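Local structure of aspartokinase (Synechocystis, 3L76) at residues 5-10 with 153-158; 197-202 with 216-221; 287-292 with 546-551; 583-586 with 590-593. The protein probably catalyses the ATP-dependent phosphorylation of the beta-carboxyl group of aspartate, an early step toward lysine and threonine, both of which it binds at its ACT domains. One frame throughout, in Å; residues are numbered along the deposited sequence.

Contact 1: 5-10 with 153-158; sequences VQKFGG and GGSDTS
Lys7 and Asp156 meet inside the amino acid kinase fold, where the end of strand 3-8 faces the first turn of helix 154-166; the lysine belongs to the KFGG run of the aspartokinase signature. The charged interaction is a salt bridge, Lys7 NZ to Asp156 OD1 at 3.2 Å, between side chains that cross obliquely. The lysine bends about its CB-CG bond (chi2 105°) and then runs extended, which carries CD and CE past the same oxygen. Asp156 leaves its helix pointing away from the strand, but CG sits anti to the carbonyl carbon (chi1 -64°) and brings OD1 back to the lysine. Van der Waals contact adds Ser155, whose CB lies 3.4 Å from Lys7 NZ. Hydrogen bonds complete the cluster: Lys7 NZ and Ser155 OG each bond to Ser41 OG, and Asp156 OD2 to His214 ND1, so the carboxylate is held at both oxygens. A methionine in place of Lys7 would probably leave Asp156 OD1 without its charged mate and Ser41 with one partner fewer. Within the helix, Ser158 N and Ser158 OG reach Gly154 O from opposite faces of its plane, the hydroxyl at 2.8 Å.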
# COMPACT_ATOMS: atom_id res chain seq x y z
N VAL A 5 -25.02 4.88 -1.78
CA VAL A 5 -23.68 4.54 -1.32
C VAL A 5 -23.72 3.17 -0.67
O VAL A 5 -24.45 2.96 0.29
CB VAL A 5 -23.14 5.53 -0.30
CG1 VAL A 5 -21.71 5.14 0.12
CG2 VAL A 5 -23.19 6.97 -0.83
N GLN A 6 -22.94 2.22 -1.20
CA GLN A 6 -22.84 0.90 -0.59
C GLN A 6 -21.46 0.67 0.02
O GLN A 6 -20.45 1.16 -0.48
CB GLN A 6 -23.15 -0.20 -1.61
CG GLN A 6 -24.52 -0.10 -2.27
CD GLN A 6 -24.80 -1.27 -3.21
OE1 GLN A 6 -23.91 -2.07 -3.51
NE2 GLN A 6 -26.04 -1.37 -3.67
N LYS A 7 -21.42 -0.07 1.13
CA LYS A 7 -20.16 -0.43 1.76
C LYS A 7 -20.13 -1.92 2.01
O LYS A 7 -21.15 -2.51 2.35
CB LYS A 7 -19.93 0.34 3.07
CG LYS A 7 -19.86 -0.55 4.31
CD LYS A 7 -18.44 -0.73 4.86
CE LYS A 7 -18.46 -1.72 6.02
NZ LYS A 7 -17.18 -1.83 6.77
N PHE A 8 -18.97 -2.52 1.80
CA PHE A 8 -18.79 -3.96 1.98
C PHE A 8 -17.62 -4.22 2.90
O PHE A 8 -16.51 -3.74 2.67
CB PHE A 8 -18.56 -4.64 0.63
CG PHE A 8 -19.75 -4.58 -0.29
CD1 PHE A 8 -19.92 -3.53 -1.17
CD2 PHE A 8 -20.71 -5.59 -0.27
CE1 PHE A 8 -21.01 -3.48 -2.03
CE2 PHE A 8 -21.81 -5.55 -1.11
CZ PHE A 8 -21.96 -4.50 -2.00
N GLY A 9 -17.88 -4.99 3.96
CA GLY A 9 -16.86 -5.29 4.94
C GLY A 9 -15.88 -6.37 4.50
O GLY A 9 -16.04 -6.97 3.44
N GLY A 10 -14.88 -6.62 5.34
CA GLY A 10 -13.83 -7.58 5.06
C GLY A 10 -14.32 -8.93 4.59
O GLY A 10 -14.02 -9.35 3.48
N GLY A 153 -12.95 1.68 12.57
CA GLY A 153 -14.31 1.81 12.08
C GLY A 153 -14.43 2.82 10.95
O GLY A 153 -15.51 3.35 10.69
N GLY A 154 -13.32 3.07 10.27
CA GLY A 154 -13.26 4.10 9.26
C GLY A 154 -14.13 3.82 8.05
O GLY A 154 -14.64 4.75 7.43
N SER A 155 -14.30 2.54 7.73
CA SER A 155 -15.04 2.16 6.53
C SER A 155 -16.49 2.61 6.60
O SER A 155 -16.99 3.25 5.66
CB SER A 155 -14.95 0.65 6.30
OG SER A 155 -13.61 0.20 6.42
N ASP A 156 -17.16 2.29 7.72
CA ASP A 156 -18.53 2.72 8.01
C ASP A 156 -18.67 4.24 7.99
O ASP A 156 -19.61 4.80 7.41
CB ASP A 156 -18.96 2.24 9.40
CG ASP A 156 -19.01 0.75 9.51
OD1 ASP A 156 -19.14 0.08 8.47
OD2 ASP A 156 -18.91 0.24 10.64
N THR A 157 -17.75 4.91 8.67
CA THR A 157 -17.80 6.36 8.79
C THR A 157 -17.57 7.03 7.45
O THR A 157 -18.24 8.02 7.14
CB THR A 157 -16.77 6.88 9.80
OG1 THR A 157 -17.24 6.66 11.14
CG2 THR A 157 -16.51 8.38 9.57
N SER A 158 -16.62 6.51 6.67
CA SER A 158 -16.35 7.06 5.34
C SER A 158 -17.62 6.98 4.52
O SER A 158 -18.01 7.95 3.88
CB SER A 158 -15.23 6.30 4.63
OG SER A 158 -13.99 6.47 5.31

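Contact 2: 197-202 with 216-221; sequences ITCDEM and RAVEIA
The backbones approach most closely at Cys199 and Val218, CA to CA 5.9 Å, where the first turn of helix 199-204 lies against the side of helix 215-224 in the kinase domain. Val218 supplies the touching branch: its CG2 is 3.6 Å from Cys199 CA and 3.7 Å from Cys199 CB. That methyl stands anti to the valine N, with CG1 at chi1 40° between N and the carbonyl carbon, a setting that aims it at Cys199. Met202, one turn after Cys199, adds its CB at 4.1 Å from Val218 CG2; beyond that its chain bends at chi2 (63°) and leads away, crossing the valine at about a right angle. Cys199 SG passes beside the valine's backbone, 3.6 Å from Val218 O. Val242 of strand 240-243, which lies between strands 196-198 and 228-232 in the kinase sheet, touches both Cys199 and Val218. Thr198, the N-cap of helix 199-204, forms a capping box with Glu201, though crowding in the model makes their positions less certain. No hydrogen bond crosses between the segments: the interface is apolar, and its fit depends on the shapes around one valine methyl rather than on directional bonds.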
# COMPACT_ATOMS: atom_id res chain seq x y z
N ILE A 197 -34.85 0.18 13.31
CA ILE A 197 -34.34 0.65 14.59
C ILE A 197 -33.94 2.11 14.42
O ILE A 197 -33.48 2.49 13.34
CB ILE A 197 -33.15 -0.18 15.10
CG1 ILE A 197 -32.79 0.24 16.53
CG2 ILE A 197 -31.94 -0.02 14.18
CD1 ILE A 197 -31.63 -0.53 17.15
N THR A 198 -34.13 2.93 15.45
CA THR A 198 -33.72 4.33 15.34
C THR A 198 -32.22 4.50 15.60
O THR A 198 -31.61 3.69 16.29
CB THR A 198 -34.51 5.29 16.29
OG1 THR A 198 -34.07 5.12 17.64
CG2 THR A 198 -36.00 5.05 16.20
N CYS A 199 -31.64 5.53 15.01
CA CYS A 199 -30.25 5.85 15.28
C CYS A 199 -30.02 5.87 16.78
O CYS A 199 -29.11 5.21 17.29
CB CYS A 199 -29.88 7.21 14.68
SG CYS A 199 -29.86 7.23 12.86
N ASP A 200 -30.86 6.62 17.49
CA ASP A 200 -30.67 6.78 18.92
C ASP A 200 -30.74 5.44 19.64
O ASP A 200 -29.94 5.17 20.54
CB ASP A 200 -31.66 7.80 19.49
CG ASP A 200 -31.24 9.22 19.21
OD1 ASP A 200 -30.02 9.46 19.09
OD2 ASP A 200 -32.11 10.10 19.11
N GLU A 201 -31.69 4.60 19.23
CA GLU A 201 -31.82 3.27 19.79
C GLU A 201 -30.58 2.47 19.48
O GLU A 201 -30.06 1.76 20.33
CB GLU A 201 -33.05 2.55 19.24
CG GLU A 201 -34.37 3.16 19.68
CD GLU A 201 -35.56 2.54 18.98
OE1 GLU A 201 -36.69 2.70 19.49
OE2 GLU A 201 -35.38 1.90 17.93
N MET A 202 -30.10 2.60 18.24
CA MET A 202 -28.94 1.84 17.79
C MET A 202 -27.73 2.23 18.61
O MET A 202 -26.89 1.40 18.94
CB MET A 202 -28.69 2.08 16.31
CG MET A 202 -27.59 1.21 15.69
SD MET A 202 -27.96 -0.55 15.71
CE MET A 202 -26.74 -1.15 16.88
N ARG A 216 -20.14 5.76 15.67
CA ARG A 216 -19.84 7.09 15.14
C ARG A 216 -20.55 7.32 13.81
O ARG A 216 -20.96 8.44 13.49
CB ARG A 216 -18.33 7.31 14.98
CG ARG A 216 -17.94 8.64 14.33
CD ARG A 216 -17.08 9.49 15.25
NE ARG A 216 -16.32 8.65 16.18
CZ ARG A 216 -15.67 9.10 17.24
NH1 ARG A 216 -15.66 10.40 17.53
NH2 ARG A 216 -15.01 8.25 18.03
N ALA A 217 -20.71 6.25 13.04
CA ALA A 217 -21.33 6.33 11.73
C ALA A 217 -22.86 6.45 11.80
O ALA A 217 -23.49 7.21 11.05
CB ALA A 217 -20.92 5.13 10.89
N VAL A 218 -23.48 5.69 12.70
CA VAL A 218 -24.91 5.83 12.88
C VAL A 218 -25.25 7.23 13.40
O VAL A 218 -26.28 7.79 13.04
CB VAL A 218 -25.52 4.69 13.75
CG1 VAL A 218 -24.61 4.36 14.89
CG2 VAL A 218 -26.89 5.09 14.27
N GLU A 219 -24.35 7.80 14.20
CA GLU A 219 -24.52 9.15 14.72
C GLU A 219 -24.34 10.22 13.64
O GLU A 219 -25.00 11.27 13.67
CB GLU A 219 -23.56 9.40 15.88
CG GLU A 219 -23.51 10.85 16.39
CD GLU A 219 -22.64 10.97 17.61
OE1 GLU A 219 -23.14 10.74 18.74
OE2 GLU A 219 -21.43 11.27 17.45
N ILE A 220 -23.46 9.98 12.68
CA ILE A 220 -23.31 10.90 11.56
C ILE A 220 -24.57 10.84 10.70
O ILE A 220 -25.12 11.87 10.35
CB ILE A 220 -22.04 10.62 10.74
CG1 ILE A 220 -20.81 11.11 11.51
CG2 ILE A 220 -22.09 11.34 9.40
CD1 ILE A 220 -19.54 10.46 11.05
N ALA A 221 -25.04 9.62 10.43
CA ALA A 221 -26.28 9.43 9.68
C ALA A 221 -27.46 10.15 10.32
O ALA A 221 -28.21 10.86 9.63
CB ALA A 221 -26.59 7.95 9.50

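Contact 3: 287-292 with 546-551; sequences KLFRDI and HFFAAL
Phe289 and Phe548 bring together two helices from different ACT domains, 284-294 and 543-552, and show how aromatic side chains can join units far apart in sequence. From CB, which points at the opposite helix, the Phe289 chain continues to CG, set anti to the carbonyl carbon (chi1 -64°) and 4.1 Å from Phe548 CE2. Next comes CD2, the main touching atom, 3.5 Å from Phe548 CE2 and near the plane of that ring, at its edge. CE2 follows at 3.7 Å from the same Phe548 CE2. The rings are oblique, with centroids 5.4 Å apart and planes at 59°, and Leu288 CD1 lies over one face of Phe289 toward its rim. Alongside, Arg290 bends at chi3 (-48°), bringing NH1 to 4.0 Å from Ala549 CB; the methyl meets the edge of the guanidinium. An alanine in place of Phe289 would probably open a gap beside Phe548 and let its ring turn more freely. The Phe548 side chain is also about 6 Å from a bound threonine and about 7 Å from a bound lysine, putting the contact close to two effector pockets. Around the pair, Phe289 rests on Ile299 and Phe548 on Ile558 and on Cys570 of strand 567-573, while helix 323-333 packs against the first helix and helix 577-587 against the second.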
# COMPACT_ATOMS: atom_id res chain seq x y z
N LYS A 287 -42.86 -2.47 43.05
CA LYS A 287 -44.08 -1.89 43.63
C LYS A 287 -44.15 -0.38 43.52
O LYS A 287 -45.18 0.16 43.13
CB LYS A 287 -44.29 -2.31 45.09
CG LYS A 287 -45.54 -1.67 45.68
CD LYS A 287 -46.09 -2.42 46.87
CE LYS A 287 -47.61 -2.26 46.97
NZ LYS A 287 -48.34 -2.92 45.84
N LEU A 288 -43.07 0.30 43.88
CA LEU A 288 -42.99 1.75 43.74
C LEU A 288 -43.49 2.23 42.37
O LEU A 288 -44.44 3.00 42.27
CB LEU A 288 -41.54 2.22 43.91
CG LEU A 288 -41.28 3.57 44.58
CD1 LEU A 288 -39.90 4.12 44.17
CD2 LEU A 288 -42.36 4.59 44.30
N PHE A 289 -42.83 1.76 41.32
CA PHE A 289 -43.07 2.33 40.01
C PHE A 289 -44.36 1.80 39.40
O PHE A 289 -45.00 2.48 38.60
CB PHE A 289 -41.86 2.14 39.09
CG PHE A 289 -40.63 2.87 39.57
CD1 PHE A 289 -40.50 4.25 39.40
CD2 PHE A 289 -39.61 2.20 40.22
CE1 PHE A 289 -39.38 4.93 39.85
CE2 PHE A 289 -38.47 2.87 40.67
CZ PHE A 289 -38.36 4.24 40.48
N ARG A 290 -44.76 0.60 39.79
CA ARG A 290 -46.05 0.09 39.36
C ARG A 290 -47.15 1.04 39.81
O ARG A 290 -47.95 1.50 38.99
CB ARG A 290 -46.30 -1.32 39.87
CG ARG A 290 -45.64 -2.43 39.06
CD ARG A 290 -46.30 -3.76 39.37
NE ARG A 290 -46.44 -3.96 40.81
CZ ARG A 290 -45.84 -4.93 41.50
NH1 ARG A 290 -45.06 -5.80 40.88
NH2 ARG A 290 -46.02 -5.02 42.81
N ASP A 291 -47.19 1.36 41.10
CA ASP A 291 -48.23 2.24 41.62
C ASP A 291 -48.16 3.63 41.01
O ASP A 291 -49.18 4.18 40.61
CB ASP A 291 -48.19 2.32 43.15
CG ASP A 291 -48.44 0.98 43.82
OD1 ASP A 291 -48.96 0.07 43.16
OD2 ASP A 291 -48.10 0.85 45.02
N ILE A 292 -46.96 4.20 40.92
CA ILE A 292 -46.80 5.49 40.26
C ILE A 292 -47.37 5.50 38.84
O ILE A 292 -48.00 6.47 38.41
CB ILE A 292 -45.34 5.94 40.23
CG1 ILE A 292 -44.81 6.12 41.65
CG2 ILE A 292 -45.18 7.24 39.43
CD1 ILE A 292 -43.31 6.36 41.74
N HIS A 546 -42.64 -2.13 34.39
CA HIS A 546 -42.74 -3.46 33.78
C HIS A 546 -41.42 -4.21 33.84
O HIS A 546 -41.39 -5.40 34.12
CB HIS A 546 -43.21 -3.35 32.34
CG HIS A 546 -43.81 -4.61 31.82
ND1 HIS A 546 -44.78 -5.31 32.52
CD2 HIS A 546 -43.59 -5.31 30.68
CE1 HIS A 546 -45.13 -6.38 31.82
NE2 HIS A 546 -44.42 -6.41 30.71
N PHE A 547 -40.34 -3.50 33.55
CA PHE A 547 -38.99 -4.06 33.59
C PHE A 547 -38.66 -4.59 35.00
O PHE A 547 -38.28 -5.76 35.16
CB PHE A 547 -37.99 -2.99 33.11
CG PHE A 547 -36.56 -3.46 33.04
CD1 PHE A 547 -36.25 -4.81 32.98
CD2 PHE A 547 -35.52 -2.54 33.03
CE1 PHE A 547 -34.93 -5.23 32.93
CE2 PHE A 547 -34.19 -2.95 32.98
CZ PHE A 547 -33.89 -4.30 32.92
N PHE A 548 -38.83 -3.75 36.02
CA PHE A 548 -38.55 -4.15 37.40
C PHE A 548 -39.45 -5.28 37.88
O PHE A 548 -39.02 -6.15 38.64
CB PHE A 548 -38.69 -2.96 38.35
CG PHE A 548 -37.89 -1.76 37.94
CD1 PHE A 548 -36.71 -1.91 37.22
CD2 PHE A 548 -38.32 -0.49 38.27
CE1 PHE A 548 -35.96 -0.81 36.84
CE2 PHE A 548 -37.57 0.63 37.89
CZ PHE A 548 -36.39 0.46 37.18
N ALA A 549 -40.70 -5.27 37.45
CA ALA A 549 -41.63 -6.32 37.84
C ALA A 549 -41.18 -7.65 37.26
O ALA A 549 -41.33 -8.70 37.88
CB ALA A 549 -43.03 -5.99 37.39
N ALA A 550 -40.61 -7.59 36.06
CA ALA A 550 -40.15 -8.78 35.37
C ALA A 550 -39.03 -9.46 36.15
O ALA A 550 -38.95 -10.69 36.20
CB ALA A 550 -39.69 -8.42 33.97
N LEU A 551 -38.15 -8.66 36.76
CA LEU A 551 -37.03 -9.21 37.51
C LEU A 551 -37.48 -9.73 38.88
O LEU A 551 -36.96 -10.73 39.37
CB LEU A 551 -35.94 -8.16 37.69
CG LEU A 551 -35.32 -7.57 36.42
CD1 LEU A 551 -34.42 -6.40 36.77
CD2 LEU A 551 -34.55 -8.62 35.64

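Contact 4: 583-586 with 590-593; sequences AAHS and LAGT
His585 and Leu590 pack together where helix 577-587 of the last ACT domain ends and the chain folds back on it. Along the helix, Ala584 first turns its methyl to Val438 of strand 437-453, which also receives the side chains of His585 and Leu590. His585 then carries the contact in two ways. Its carbonyl oxygen accepts a hydrogen bond from Leu590 N, five residues on, at 3.1 Å between His585 O and the nitrogen; the N-H to acceptor angle is 156°, and the donor approaches nearly along the C=O axis. Its ring, swung out with CG anti to the backbone N (chi1 -159°), lies beneath the leucine: Leu590 CB stands 3.4 Å from the centroid of the His585 ring, 14° off its normal, a CH-pi contact over the face. His585 CE1 also reaches Ala591 N at 3.6 Å. The neighbouring ring atom, NE2, is hydrogen-bonded to Thr182 OG1, so this histidine joins the ACT domain to the kinase part of the chain. Ser586, next in line, turns away from the returning chain and bonds through OG to Lys582 O. The leucine's own branch adds a last touch, Leu590 CD2 lying 4.0 Å from His585 CD2.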
# COMPACT_ATOMS: atom_id res chain seq x y z
N ALA A 583 -35.89 -12.76 31.09
CA ALA A 583 -37.08 -12.12 31.66
C ALA A 583 -37.42 -10.82 30.94
O ALA A 583 -38.58 -10.58 30.61
CB ALA A 583 -36.88 -11.88 33.15
N ALA A 584 -36.42 -9.98 30.72
CA ALA A 584 -36.61 -8.72 30.00
C ALA A 584 -37.09 -8.93 28.56
O ALA A 584 -37.96 -8.21 28.08
CB ALA A 584 -35.32 -7.88 30.01
N HIS A 585 -36.51 -9.91 27.88
CA HIS A 585 -36.88 -10.19 26.49
C HIS A 585 -38.32 -10.69 26.38
O HIS A 585 -39.02 -10.37 25.43
CB HIS A 585 -35.92 -11.21 25.86
CG HIS A 585 -35.90 -11.19 24.35
ND1 HIS A 585 -36.69 -12.02 23.59
CD2 HIS A 585 -35.18 -10.44 23.48
CE1 HIS A 585 -36.46 -11.79 22.31
NE2 HIS A 585 -35.55 -10.83 22.21
N SER A 586 -38.74 -11.47 27.37
CA SER A 586 -40.11 -11.97 27.41
C SER A 586 -41.09 -10.91 27.89
O SER A 586 -42.21 -10.82 27.38
CB SER A 586 -40.21 -13.21 28.31
OG SER A 586 -39.39 -14.25 27.82
N LEU A 590 -40.46 -9.36 22.86
CA LEU A 590 -39.46 -9.18 21.81
C LEU A 590 -39.28 -10.40 20.88
O LEU A 590 -38.63 -10.30 19.84
CB LEU A 590 -38.12 -8.75 22.42
CG LEU A 590 -37.89 -7.24 22.47
CD1 LEU A 590 -39.20 -6.51 22.65
CD2 LEU A 590 -36.91 -6.86 23.57
N ALA A 591 -39.86 -11.53 21.25
CA ALA A 591 -39.74 -12.74 20.45
C ALA A 591 -40.54 -12.64 19.14
O ALA A 591 -40.08 -13.08 18.07
CB ALA A 591 -40.17 -13.94 21.25
N GLY A 592 -41.74 -12.08 19.23
CA GLY A 592 -42.52 -11.78 18.04
C GLY A 592 -43.98 -12.12 18.22
O GLY A 592 -44.72 -12.26 17.24
N THR A 593 -44.38 -12.24 19.48
CA THR A 593 -45.74 -12.63 19.87
C THR A 593 -45.68 -12.93 21.35
O THR A 593 -44.74 -12.53 22.03
CB THR A 593 -46.21 -13.92 19.15
OG1 THR A 593 -45.08 -14.66 18.69
CG2 THR A 593 -47.13 -13.59 17.98

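Overall arrangement
The four contacts follow one another along the chain in two touching pairs. Contacts 1 and 2, with centres about 15 Å apart, belong to the amino acid kinase domain: both reach its mixed sheet, and helix 154-166 meets helix 215-224 through Thr157 and Ala217. Contacts 3 and 4, with centres about 17 Å apart, lie in the ACT region, where helix 543-552 packs on helix 577-587 through Phe547 and Ala584. Contacts 1 and 3 sit on opposite sides of the chain's centre, about 42 Å between centres, against about 23 Å for contacts 2 and 4. Each part keeps its own packing, but bonds such as His585-Thr182 and Glu219-Ala363 tie them, consistent with effector binding being felt in the kinase.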